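Side-chain contacts in cytochrome C2 (Rhodobacter capsulatus, PDB 1VYD), which carries electrons through its covalently bound heme c to oxidized bacteriochlorophyll in photophosphorylation, and may also serve in respiration: residues K8-C13 and A108-S113; F65-T68 and T74-K77; K52-I57 and K93-F98. The protein carries 1 engineered substitution. All coordinates share one frame; numbering follows the deposited sequence.

Interaction 1: residues K8-C13 and A108-S113; sequences KEFNKC and AAYLAS. With HEM (protoporphyrin IX containing Fe), chain C.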
loop_
_atom_site.group_PDB
_atom_site.type_symbol
_atom_site.label_atom_id
_atom_site.label_comp_id
_atom_site.label_asym_id
_atom_site.label_seq_id
_atom_site.Cartn_x
_atom_site.Cartn_y
_atom_site.Cartn_z
ATOM N N LYS A 8 -5.100 -12.781 7.019
ATOM C CA LYS A 8 -5.463 -13.841 6.064
ATOM C C LYS A 8 -5.767 -13.224 4.700
ATOM O O LYS A 8 -5.432 -13.787 3.678
ATOM C CB LYS A 8 -6.639 -14.651 6.588
ATOM C CG LYS A 8 -6.479 -15.225 8.000
ATOM C CD LYS A 8 -7.881 -15.439 8.579
ATOM C CE LYS A 8 -7.874 -16.211 9.903
ATOM N NZ LYS A 8 -7.216 -17.536 9.849
ATOM N N GLU A 9 -6.272 -11.988 4.619
ATOM C CA GLU A 9 -6.585 -11.326 3.363
ATOM C C GLU A 9 -5.311 -10.860 2.625
ATOM O O GLU A 9 -5.471 -10.652 1.432
ATOM C CB GLU A 9 -7.450 -10.104 3.546
ATOM C CG GLU A 9 -8.794 -10.229 4.188
ATOM C CD GLU A 9 -9.779 -11.030 3.357
ATOM O OE1 GLU A 9 -9.520 -11.354 2.180
ATOM O OE2 GLU A 9 -10.843 -11.375 3.921
ATOM N N PHE A 10 -4.169 -10.675 3.282
ATOM C CA PHE A 10 -2.900 -10.309 2.699
ATOM C C PHE A 10 -2.350 -11.343 1.717
ATOM O O PHE A 10 -1.475 -11.013 0.898
ATOM C CB PHE A 10 -1.816 -10.146 3.841
ATOM C CG PHE A 10 -0.666 -9.294 3.380
ATOM C CD1 PHE A 10 -0.878 -7.930 3.112
ATOM C CD2 PHE A 10 0.520 -9.916 2.926
ATOM C CE1 PHE A 10 0.150 -7.123 2.650
ATOM C CE2 PHE A 10 1.510 -9.102 2.406
ATOM C CZ PHE A 10 1.354 -7.726 2.329
ATOM N N ASN A 11 -2.925 -12.551 1.607
ATOM C CA ASN A 11 -2.683 -13.546 0.613
ATOM C C ASN A 11 -3.044 -12.953 -0.760
ATOM O O ASN A 11 -2.471 -13.509 -1.671
ATOM C CB ASN A 11 -3.470 -14.882 0.728
ATOM C CG ASN A 11 -5.005 -14.795 0.626
ATOM O OD1 ASN A 11 -5.616 -13.725 0.417
ATOM N ND2 ASN A 11 -5.735 -15.867 0.859
ATOM N N LYS A 12 -3.800 -11.866 -0.960
ATOM C CA LYS A 12 -3.865 -11.226 -2.263
ATOM C C LYS A 12 -2.747 -10.202 -2.487
ATOM O O LYS A 12 -3.006 -9.291 -3.324
ATOM C CB LYS A 12 -5.171 -10.374 -2.293
ATOM C CG LYS A 12 -6.345 -11.076 -2.923
ATOM C CD LYS A 12 -7.283 -11.809 -2.039
ATOM C CE LYS A 12 -7.949 -11.330 -0.785
ATOM N NZ LYS A 12 -8.346 -12.550 -0.000
ATOM N N CYS A 13 -1.917 -9.916 -1.450
ATOM C CA CYS A 13 -0.960 -8.808 -1.659
ATOM C C CYS A 13 0.408 -9.378 -1.870
ATOM O O CYS A 13 1.275 -8.820 -2.538
ATOM C CB CYS A 13 -0.900 -7.980 -0.321
ATOM S SG CYS A 13 -2.580 -7.410 0.134
ATOM N N ALA A 108 -5.723 -3.046 5.901
ATOM C CA ALA A 108 -5.250 -1.796 6.412
ATOM C C ALA A 108 -4.930 -1.827 7.900
ATOM O O ALA A 108 -3.801 -1.422 8.242
ATOM C CB ALA A 108 -6.221 -0.646 6.188
ATOM N N ALA A 109 -5.790 -2.398 8.714
ATOM C CA ALA A 109 -5.578 -2.592 10.156
ATOM C C ALA A 109 -4.436 -3.587 10.367
ATOM O O ALA A 109 -3.598 -3.445 11.246
ATOM C CB ALA A 109 -6.785 -3.233 10.851
ATOM N N TYR A 110 -4.415 -4.656 9.547
ATOM C CA TYR A 110 -3.315 -5.600 9.651
ATOM C C TYR A 110 -1.974 -4.899 9.332
ATOM O O TYR A 110 -0.954 -5.248 9.923
ATOM C CB TYR A 110 -3.554 -6.784 8.692
ATOM C CG TYR A 110 -2.337 -7.659 8.522
ATOM C CD1 TYR A 110 -1.855 -8.373 9.619
ATOM C CD2 TYR A 110 -1.641 -7.736 7.338
ATOM C CE1 TYR A 110 -0.703 -9.150 9.553
ATOM C CE2 TYR A 110 -0.507 -8.553 7.183
ATOM C CZ TYR A 110 -0.019 -9.181 8.318
ATOM O OH TYR A 110 1.107 -9.985 8.209
ATOM N N LEU A 111 -1.863 -4.023 8.342
ATOM C CA LEU A 111 -0.591 -3.360 8.058
ATOM C C LEU A 111 -0.151 -2.434 9.196
ATOM O O LEU A 111 1.044 -2.403 9.529
ATOM C CB LEU A 111 -0.593 -2.617 6.706
ATOM C CG LEU A 111 -0.770 -3.492 5.454
ATOM C CD1 LEU A 111 -1.183 -2.691 4.218
ATOM C CD2 LEU A 111 0.525 -4.221 5.159
ATOM N N ALA A 112 -1.069 -1.762 9.896
ATOM C CA ALA A 112 -0.717 -0.906 11.032
ATOM C C ALA A 112 -0.247 -1.723 12.236
ATOM O O ALA A 112 0.601 -1.257 13.011
ATOM C CB ALA A 112 -1.917 -0.071 11.551
ATOM N N SER A 113 -0.762 -2.946 12.399
ATOM C CA SER A 113 -0.454 -3.684 13.607
ATOM C C SER A 113 0.870 -4.421 13.529
ATOM O O SER A 113 1.402 -4.851 14.560
ATOM C CB SER A 113 -1.556 -4.726 13.870
ATOM O OG SER A 113 -1.324 -5.841 13.013
HETATM C CHA HEM C . 1.917 0.135 -4.351
HETATM C CHB HEM C . -0.845 -1.971 -0.933
HETATM C CHC HEM C . -1.689 -5.693 -3.965
HETATM C CHD HEM C . 1.731 -3.968 -6.982
HETATM C C1A HEM C . 1.165 -0.106 -3.206
HETATM C C2A HEM C . 1.025 0.791 -2.077
HETATM C C3A HEM C . 0.262 0.199 -1.184
HETATM C C4A HEM C . -0.111 -1.081 -1.704
HETATM C CMA HEM C . -0.268 0.574 0.220
HETATM C CAA HEM C . 1.718 2.197 -2.026
HETATM C CBA HEM C . 3.071 2.050 -1.370
HETATM C CGA HEM C . 3.941 3.277 -1.202
HETATM O O1A HEM C . 3.508 4.416 -1.545
HETATM O O2A HEM C . 5.115 3.000 -0.858
HETATM C C1B HEM C . -1.271 -3.150 -1.512
HETATM C C2B HEM C . -2.201 -4.041 -0.862
HETATM C C3B HEM C . -2.445 -5.027 -1.735
HETATM C C4B HEM C . -1.650 -4.833 -2.903
HETATM C CMB HEM C . -2.751 -3.845 0.593
HETATM C CAB HEM C . -3.456 -6.196 -1.622
HETATM C CBB HEM C . -4.772 -5.911 -1.295
HETATM C C1C HEM C . -0.814 -5.525 -5.034
HETATM C C2C HEM C . -0.652 -6.500 -6.105
HETATM C C3C HEM C . 0.253 -6.020 -6.933
HETATM C C4C HEM C . 0.724 -4.746 -6.418
HETATM C CMC HEM C . -1.431 -7.828 -6.110
HETATM C CAC HEM C . 0.735 -6.554 -8.298
HETATM C CBC HEM C . -0.066 -7.259 -9.164
HETATM C C1D HEM C . 2.098 -2.726 -6.495
HETATM C C2D HEM C . 2.928 -1.794 -7.211
HETATM C C3D HEM C . 2.980 -0.664 -6.482
HETATM C C4D HEM C . 2.132 -0.831 -5.326
HETATM C CMD HEM C . 3.631 -2.147 -8.532
HETATM C CAD HEM C . 3.667 0.663 -6.796
HETATM C CBD HEM C . 2.568 1.590 -7.434
HETATM C CGD HEM C . 3.044 2.596 -8.443
HETATM O O1D HEM C . 2.100 3.109 -9.095
HETATM O O2D HEM C . 4.276 2.752 -8.713
HETATM N NA HEM C . 0.464 -1.236 -2.943
HETATM N NB HEM C . -0.912 -3.667 -2.719
HETATM N NC HEM C . 0.026 -4.455 -5.251
HETATM N ND HEM C . 1.588 -2.112 -5.355
HETATM FE FE HEM C . 0.286 -2.859 -4.082
#
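F10 sets its phenyl ring against two neighbouring residues of the C-terminal helix, Y110 at its CG end and L111 at CE1, and these three buried side chains form the tight part of the contact. The F10 ring is set over towards that helix by CG standing anti to the backbone N (chi1 -159°). There Y110 CE2 lies 3.9 Å from F10 CG and also brushes F10 CB. The two rings are inclined at 57°, centroids 5.8 Å apart, and the contact runs through single carbons. Farther out on the F10 ring, CE1 meets L111 CD2 at 3.9 Å; a branched leucine suits this place because its other methyl, CD1, faces the heme methyl CMB. This is the meeting of the N- and C-terminal helices that characterises the class I cytochrome c fold. It is placed directly beside the CXXCH heme-attachment motif, whose first cysteine, C13, is covalently linked to the heme and lays its CB over one face of the F10 ring. The F10 side chain also comes within about 4 Å of that of the axial ligand H17, while I19 and V107 add further apolar cover. The other side of the 3-10 turn is polar and more open to solvent, N11 being exposed and K12 partly so. K12 NZ forms a salt bridge with E9 OE1 at 2.7 Å and also donates to N11 OD1 at 3.0 Å, approaching a lone pair of that oxygen within the amide plane. The long lysine can bridge both oxygens without entering the apolar seam.

Interaction 2: residues F65-T68 and T74-K77; sequences FAWT and TYVK. With HEM (protoporphyrin IX containing Fe), chain C.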
loop_
_atom_site.group_PDB
_atom_site.type_symbol
_atom_site.label_atom_id
_atom_site.label_comp_id
_atom_site.label_asym_id
_atom_site.label_seq_id
_atom_site.Cartn_x
_atom_site.Cartn_y
_atom_site.Cartn_z
ATOM N N PHE A 65 1.082 14.038 1.244
ATOM C CA PHE A 65 0.329 12.860 1.560
ATOM C C PHE A 65 1.167 11.695 2.112
ATOM O O PHE A 65 2.028 11.085 1.489
ATOM C CB PHE A 65 -0.463 12.499 0.298
ATOM C CG PHE A 65 -1.366 11.299 0.528
ATOM C CD1 PHE A 65 -2.677 11.530 0.904
ATOM C CD2 PHE A 65 -0.908 9.997 0.286
ATOM C CE1 PHE A 65 -3.553 10.469 1.071
ATOM C CE2 PHE A 65 -1.806 8.941 0.445
ATOM C CZ PHE A 65 -3.103 9.145 0.879
ATOM N N ALA A 66 0.708 11.228 3.285
ATOM C CA ALA A 66 1.154 10.059 3.955
ATOM C C ALA A 66 -0.070 9.123 4.105
ATOM O O ALA A 66 -1.152 9.617 4.389
ATOM C CB ALA A 66 1.735 10.402 5.310
ATOM N N TRP A 67 0.143 7.811 3.870
ATOM C CA TRP A 67 -0.938 6.892 4.022
ATOM C C TRP A 67 -1.462 6.739 5.442
ATOM O O TRP A 67 -0.728 6.455 6.381
ATOM C CB TRP A 67 -0.445 5.455 3.657
ATOM C CG TRP A 67 -0.009 5.372 2.230
ATOM C CD1 TRP A 67 1.280 5.261 1.745
ATOM C CD2 TRP A 67 -0.873 5.288 1.112
ATOM N NE1 TRP A 67 1.270 5.124 0.396
ATOM C CE2 TRP A 67 -0.058 5.204 -0.030
ATOM C CE3 TRP A 67 -2.274 5.310 0.956
ATOM C CZ2 TRP A 67 -0.614 5.138 -1.314
ATOM C CZ3 TRP A 67 -2.815 5.295 -0.295
ATOM C CH2 TRP A 67 -1.972 5.199 -1.439
ATOM N N THR A 68 -2.777 6.463 5.506
ATOM C CA THR A 68 -3.485 6.182 6.747
ATOM C C THR A 68 -4.206 4.872 6.442
ATOM O O THR A 68 -4.284 4.519 5.248
ATOM C CB THR A 68 -4.501 7.288 7.103
ATOM O OG1 THR A 68 -5.496 7.439 6.086
ATOM C CG2 THR A 68 -3.811 8.631 7.285
ATOM N N THR A 74 -9.233 2.546 0.872
ATOM C CA THR A 74 -9.895 3.024 -0.365
ATOM C C THR A 74 -9.004 2.838 -1.567
ATOM O O THR A 74 -9.444 2.662 -2.705
ATOM C CB THR A 74 -10.187 4.541 -0.258
ATOM O OG1 THR A 74 -11.023 4.833 0.888
ATOM C CG2 THR A 74 -10.902 5.053 -1.485
ATOM N N TYR A 75 -7.679 3.057 -1.397
ATOM C CA TYR A 75 -6.776 2.975 -2.566
ATOM C C TYR A 75 -6.763 1.580 -3.168
ATOM O O TYR A 75 -6.739 1.418 -4.368
ATOM C CB TYR A 75 -5.352 3.286 -2.144
ATOM C CG TYR A 75 -4.246 2.862 -3.100
ATOM C CD1 TYR A 75 -3.934 3.564 -4.268
ATOM C CD2 TYR A 75 -3.431 1.784 -2.764
ATOM C CE1 TYR A 75 -2.825 3.262 -5.034
ATOM C CE2 TYR A 75 -2.306 1.479 -3.491
ATOM C CZ TYR A 75 -2.045 2.198 -4.653
ATOM O OH TYR A 75 -0.912 1.864 -5.387
ATOM N N VAL A 76 -6.750 0.555 -2.374
ATOM C CA VAL A 76 -6.667 -0.896 -2.681
ATOM C C VAL A 76 -7.919 -1.368 -3.384
ATOM O O VAL A 76 -7.905 -2.221 -4.269
ATOM C CB VAL A 76 -6.321 -1.419 -1.261
ATOM C CG1 VAL A 76 -7.316 -2.314 -0.553
ATOM C CG2 VAL A 76 -4.920 -1.936 -1.104
ATOM N N LYS A 77 -9.106 -0.776 -3.206
ATOM C CA LYS A 77 -10.323 -1.086 -3.943
ATOM C C LYS A 77 -10.183 -0.601 -5.381
ATOM O O LYS A 77 -10.734 -1.252 -6.292
ATOM C CB LYS A 77 -11.606 -0.427 -3.426
ATOM C CG LYS A 77 -12.158 -0.974 -2.150
ATOM C CD LYS A 77 -12.775 0.125 -1.291
ATOM C CE LYS A 77 -13.687 -0.520 -0.250
ATOM N NZ LYS A 77 -13.255 -0.202 1.159
HETATM C CHA HEM C . 1.917 0.135 -4.351
HETATM C CHB HEM C . -0.845 -1.971 -0.933
HETATM C CHC HEM C . -1.689 -5.693 -3.965
HETATM C CHD HEM C . 1.731 -3.968 -6.982
HETATM C C1A HEM C . 1.165 -0.106 -3.206
HETATM C C2A HEM C . 1.025 0.791 -2.077
HETATM C C3A HEM C . 0.262 0.199 -1.184
HETATM C C4A HEM C . -0.111 -1.081 -1.704
HETATM C CMA HEM C . -0.268 0.574 0.220
HETATM C CAA HEM C . 1.718 2.197 -2.026
HETATM C CBA HEM C . 3.071 2.050 -1.370
HETATM C CGA HEM C . 3.941 3.277 -1.202
HETATM O O1A HEM C . 3.508 4.416 -1.545
HETATM O O2A HEM C . 5.115 3.000 -0.858
HETATM C C1B HEM C . -1.271 -3.150 -1.512
HETATM C C2B HEM C . -2.201 -4.041 -0.862
HETATM C C3B HEM C . -2.445 -5.027 -1.735
HETATM C C4B HEM C . -1.650 -4.833 -2.903
HETATM C CMB HEM C . -2.751 -3.845 0.593
HETATM C CAB HEM C . -3.456 -6.196 -1.622
HETATM C CBB HEM C . -4.772 -5.911 -1.295
HETATM C C1C HEM C . -0.814 -5.525 -5.034
HETATM C C2C HEM C . -0.652 -6.500 -6.105
HETATM C C3C HEM C . 0.253 -6.020 -6.933
HETATM C C4C HEM C . 0.724 -4.746 -6.418
HETATM C CMC HEM C . -1.431 -7.828 -6.110
HETATM C CAC HEM C . 0.735 -6.554 -8.298
HETATM C CBC HEM C . -0.066 -7.259 -9.164
HETATM C C1D HEM C . 2.098 -2.726 -6.495
HETATM C C2D HEM C . 2.928 -1.794 -7.211
HETATM C C3D HEM C . 2.980 -0.664 -6.482
HETATM C C4D HEM C . 2.132 -0.831 -5.326
HETATM C CMD HEM C . 3.631 -2.147 -8.532
HETATM C CAD HEM C . 3.667 0.663 -6.796
HETATM C CBD HEM C . 2.568 1.590 -7.434
HETATM C CGD HEM C . 3.044 2.596 -8.443
HETATM O O1D HEM C . 2.100 3.109 -9.095
HETATM O O2D HEM C . 4.276 2.752 -8.713
HETATM N NA HEM C . 0.464 -1.236 -2.943
HETATM N NB HEM C . -0.912 -3.667 -2.719
HETATM N NC HEM C . 0.026 -4.455 -5.251
HETATM N ND HEM C . 1.588 -2.112 -5.355
HETATM FE FE HEM C . 0.286 -2.859 -4.082
#
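W67 points the edge of its indole at the face of Y75, with CH2 of the six-membered ring 3.7 Å from Y75 CG. The two six-membered rings form an edge-to-face pair, centroids 4.9 Å apart, its planes at 52° and so short of perpendicular, offset toward the rim of the tyrosine; CZ3 reaches the Y75 CB as well. The opposite end of the indole is polar: W67 NE1 donates to the heme propionate oxygen O1A at 3.0 Å. That bond is nearly straight (169°), and O1A lies in the plane of the ring. Tryptophan suits the place because one flat group supplies both a hydrocarbon edge for Y75 and an N-H for a heme propionate. A phenylalanine here would probably leave O1A without this donor and open a gap beside the propionate. Y75 turns inward from its helix with CG anti to the backbone N (chi1 163°), which brings CE2 to 3.7 Å from HEM C3A and the hydroxyl OH to 3.5 Å from HEM CHA. In the cytochrome c fold this is the wall of the heme crevice on the methionine side, and Y75 accordingly also touches the axial ligand M96. One residue on, V76 packs its CG2 against the heme methyl CMB at 3.4 Å. In the second shell, F65 CE2 sits 3.6 Å above one face of the indole of W67, near its rim, with I57 and I72 nearby. Backbone bonds tie W67 to G42 and R43, and R43 is itself a heme partner through NH1. T68, at the N-cap of helix 69-77, starts the helix that presents Y75, and its OG1 is hydrogen-bonded to D71.

Interaction 3: residues K52-I57 and K93-F98; sequences KYKDSI and KTEMAF. Engineered in segment 93-98: E95 (natural residue Gly). With HEM (protoporphyrin IX containing Fe), chain C.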
loop_
_atom_site.group_PDB
_atom_site.type_symbol
_atom_site.label_atom_id
_atom_site.label_comp_id
_atom_site.label_asym_id
_atom_site.label_seq_id
_atom_site.Cartn_x
_atom_site.Cartn_y
_atom_site.Cartn_z
ATOM N N LYS A 52 11.283 1.910 -8.119
ATOM C CA LYS A 52 10.905 2.891 -9.141
ATOM C C LYS A 52 9.373 2.951 -9.287
ATOM O O LYS A 52 8.790 1.963 -9.736
ATOM C CB LYS A 52 11.453 2.487 -10.498
ATOM C CG LYS A 52 12.971 2.394 -10.671
ATOM C CD LYS A 52 13.257 3.328 -11.873
ATOM C CE LYS A 52 14.363 2.784 -12.793
ATOM N NZ LYS A 52 14.157 3.545 -14.115
ATOM N N TYR A 53 8.742 3.922 -8.675
ATOM C CA TYR A 53 7.306 4.084 -8.731
ATOM C C TYR A 53 6.921 4.799 -10.020
ATOM O O TYR A 53 7.733 5.449 -10.659
ATOM C CB TYR A 53 6.896 4.991 -7.581
ATOM C CG TYR A 53 7.100 4.455 -6.172
ATOM C CD1 TYR A 53 8.313 4.640 -5.474
ATOM C CD2 TYR A 53 6.011 3.817 -5.573
ATOM C CE1 TYR A 53 8.364 4.233 -4.158
ATOM C CE2 TYR A 53 6.087 3.448 -4.238
ATOM C CZ TYR A 53 7.288 3.648 -3.548
ATOM O OH TYR A 53 7.285 3.278 -2.229
ATOM N N LYS A 54 5.711 4.691 -10.490
ATOM C CA LYS A 54 5.148 5.473 -11.571
ATOM C C LYS A 54 5.034 6.880 -10.984
ATOM O O LYS A 54 4.964 7.072 -9.762
ATOM C CB LYS A 54 3.812 4.956 -12.084
ATOM C CG LYS A 54 3.938 4.166 -13.367
ATOM C CD LYS A 54 2.849 4.539 -14.395
ATOM C CE LYS A 54 3.279 4.303 -15.856
ATOM N NZ LYS A 54 3.969 2.943 -15.904
ATOM N N ASP A 55 5.007 7.870 -11.862
ATOM C CA ASP A 55 5.024 9.268 -11.480
ATOM C C ASP A 55 3.879 9.780 -10.699
ATOM O O ASP A 55 4.074 10.644 -9.828
ATOM C CB ASP A 55 5.338 9.993 -12.809
ATOM C CG ASP A 55 4.119 10.093 -13.667
ATOM O OD1 ASP A 55 3.388 9.068 -13.840
ATOM O OD2 ASP A 55 3.891 11.247 -14.124
ATOM N N SER A 56 2.611 9.364 -10.841
ATOM C CA SER A 56 1.537 9.914 -10.047
ATOM C C SER A 56 1.593 9.711 -8.551
ATOM O O SER A 56 1.188 10.598 -7.768
ATOM C CB SER A 56 0.140 9.245 -10.371
ATOM O OG SER A 56 0.114 9.206 -11.774
ATOM N N ILE A 57 1.921 8.470 -8.155
ATOM C CA ILE A 57 2.016 8.144 -6.750
ATOM C C ILE A 57 3.193 8.962 -6.174
ATOM O O ILE A 57 3.109 9.427 -5.028
ATOM C CB ILE A 57 2.147 6.656 -6.454
ATOM C CG1 ILE A 57 1.984 6.556 -4.910
ATOM C CG2 ILE A 57 3.492 6.123 -6.912
ATOM C CD1 ILE A 57 1.944 5.137 -4.373
ATOM N N LYS A 93 -1.964 7.682 -13.466
ATOM C CA LYS A 93 -1.863 6.231 -13.732
ATOM C C LYS A 93 -1.193 5.516 -12.550
ATOM O O LYS A 93 -0.306 6.008 -11.820
ATOM C CB LYS A 93 -1.033 6.079 -15.003
ATOM C CG LYS A 93 -1.693 6.276 -16.364
ATOM C CD LYS A 93 -1.028 5.569 -17.541
ATOM C CE LYS A 93 -1.304 4.063 -17.506
ATOM N NZ LYS A 93 -0.189 3.159 -17.911
ATOM N N THR A 94 -1.473 4.227 -12.394
ATOM C CA THR A 94 -0.907 3.373 -11.391
ATOM C C THR A 94 -0.317 2.081 -11.966
ATOM O O THR A 94 -0.856 1.492 -12.887
ATOM C CB THR A 94 -1.996 2.944 -10.360
ATOM O OG1 THR A 94 -1.445 1.911 -9.518
ATOM C CG2 THR A 94 -3.111 2.334 -11.181
ATOM N N GLU A 95 0.746 1.562 -11.352
ATOM C CA GLU A 95 1.369 0.326 -11.787
ATOM C C GLU A 95 0.739 -0.840 -11.029
ATOM O O GLU A 95 1.125 -1.995 -11.217
ATOM C CB GLU A 95 2.850 0.190 -11.518
ATOM C CG GLU A 95 3.774 1.007 -12.354
ATOM C CD GLU A 95 4.083 0.389 -13.706
ATOM O OE1 GLU A 95 3.147 -0.059 -14.407
ATOM O OE2 GLU A 95 5.296 0.378 -14.054
ATOM N N MET A 96 0.028 -0.537 -9.966
ATOM C CA MET A 96 -0.518 -1.636 -9.146
ATOM C C MET A 96 -1.782 -2.090 -9.886
ATOM O O MET A 96 -2.785 -1.436 -9.804
ATOM C CB MET A 96 -0.775 -1.148 -7.741
ATOM C CG MET A 96 -1.588 -2.244 -6.983
ATOM S SD MET A 96 -1.514 -1.727 -5.262
ATOM C CE MET A 96 -3.072 -2.391 -4.678
ATOM N N ALA A 97 -1.728 -3.135 -10.691
ATOM C CA ALA A 97 -2.939 -3.550 -11.424
ATOM C C ALA A 97 -3.581 -4.756 -10.721
ATOM O O ALA A 97 -3.390 -5.936 -11.067
ATOM C CB ALA A 97 -2.611 -3.971 -12.852
ATOM N N PHE A 98 -4.361 -4.413 -9.714
ATOM C CA PHE A 98 -5.076 -5.365 -8.898
ATOM C C PHE A 98 -5.998 -4.460 -8.050
ATOM O O PHE A 98 -5.489 -3.450 -7.559
ATOM C CB PHE A 98 -4.182 -6.127 -7.896
ATOM C CG PHE A 98 -5.056 -6.959 -7.017
ATOM C CD1 PHE A 98 -5.734 -8.030 -7.589
ATOM C CD2 PHE A 98 -5.263 -6.668 -5.699
ATOM C CE1 PHE A 98 -6.541 -8.824 -6.818
ATOM C CE2 PHE A 98 -6.052 -7.458 -4.901
ATOM C CZ PHE A 98 -6.707 -8.541 -5.460
HETATM C CHA HEM C . 1.917 0.135 -4.351
HETATM C CHB HEM C . -0.845 -1.971 -0.933
HETATM C CHC HEM C . -1.689 -5.693 -3.965
HETATM C CHD HEM C . 1.731 -3.968 -6.982
HETATM C C1A HEM C . 1.165 -0.106 -3.206
HETATM C C2A HEM C . 1.025 0.791 -2.077
HETATM C C3A HEM C . 0.262 0.199 -1.184
HETATM C C4A HEM C . -0.111 -1.081 -1.704
HETATM C CMA HEM C . -0.268 0.574 0.220
HETATM C CAA HEM C . 1.718 2.197 -2.026
HETATM C CBA HEM C . 3.071 2.050 -1.370
HETATM C CGA HEM C . 3.941 3.277 -1.202
HETATM O O1A HEM C . 3.508 4.416 -1.545
HETATM O O2A HEM C . 5.115 3.000 -0.858
HETATM C C1B HEM C . -1.271 -3.150 -1.512
HETATM C C2B HEM C . -2.201 -4.041 -0.862
HETATM C C3B HEM C . -2.445 -5.027 -1.735
HETATM C C4B HEM C . -1.650 -4.833 -2.903
HETATM C CMB HEM C . -2.751 -3.845 0.593
HETATM C CAB HEM C . -3.456 -6.196 -1.622
HETATM C CBB HEM C . -4.772 -5.911 -1.295
HETATM C C1C HEM C . -0.814 -5.525 -5.034
HETATM C C2C HEM C . -0.652 -6.500 -6.105
HETATM C C3C HEM C . 0.253 -6.020 -6.933
HETATM C C4C HEM C . 0.724 -4.746 -6.418
HETATM C CMC HEM C . -1.431 -7.828 -6.110
HETATM C CAC HEM C . 0.735 -6.554 -8.298
HETATM C CBC HEM C . -0.066 -7.259 -9.164
HETATM C C1D HEM C . 2.098 -2.726 -6.495
HETATM C C2D HEM C . 2.928 -1.794 -7.211
HETATM C C3D HEM C . 2.980 -0.664 -6.482
HETATM C C4D HEM C . 2.132 -0.831 -5.326
HETATM C CMD HEM C . 3.631 -2.147 -8.532
HETATM C CAD HEM C . 3.667 0.663 -6.796
HETATM C CBD HEM C . 2.568 1.590 -7.434
HETATM C CGD HEM C . 3.044 2.596 -8.443
HETATM O O1D HEM C . 2.100 3.109 -9.095
HETATM O O2D HEM C . 4.276 2.752 -8.713
HETATM N NA HEM C . 0.464 -1.236 -2.943
HETATM N NB HEM C . -0.912 -3.667 -2.719
HETATM N NC HEM C . 0.026 -4.455 -5.251
HETATM N ND HEM C . 1.588 -2.112 -5.355
HETATM FE FE HEM C . 0.286 -2.859 -4.082
HETATM O O HOH W 1 1.709 5.800 -9.641
#
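K54 and E95 cross their side chains at about a right angle, the aliphatic part of the lysine lying against the glutamate stem with K54 CG 3.3 Å from E95 CG. Beyond this crossing the K54 chain bends at chi2 and again at its end, carrying NZ back to the carboxylate in a rather long salt bridge, 3.4 Å from E95 OE2. E95 is an engineered residue where the natural protein has glycine, so this bridge belongs to the variant. K93 passes obliquely to K54, their NZ atoms 4.6 Å apart, two like charges that would probably repel, which the carboxylate of E95 may partly offset. On the buried side S56 turns its hydroxyl to the loop, and S56 OG accepts from K93 N at 3.1 Å (152°); serine is small enough to fit here and still offers an acceptor. The two segments also share one heme propionate: K54 N donates to HEM O2D at 3.0 Å and E95 N to HEM O1D at 3.1 Å, the latter almost straight (173°). A water that accepts from I57 N lies beside the same carboxylate and K93 O, while Y53 OH donates to the other propionate at O2A. This is the methionine loop of the cytochrome c fold, which delivers the sixth ligand across from H17. The chain of M96, extended beyond CG, runs along one face of the porphyrin until SD reaches the heme iron at 2.4 Å. Just before it T94 forms an ST turn, its OG1 accepting from M96 N at 2.9 Å, which is likely to steady the backbone there. Farther along, F98 lays its CB and ring against the heme methyl CMC.

Overall arrangement
All three contacts border the one heme. Interaction 1 closes the longest loop of the three, joining the end of helix 3-9 and the turn after it to helix 104-113; interaction 3, between the start of helix 55-62 and the methionine loop, is nested within it, and interaction 2, at helix 69-77, is nested within interaction 3. The centres of interactions 1 and 3 lie about 20 Å apart on opposite sides of the chain's centre, yet K12 touches F98. Interaction 2 stands about 13 Å from each, centre to centre, and packs on interaction 3 through Y75 and V76 against M96. Together they frame the crevice from cysteine attachment to propionates and axial methionine.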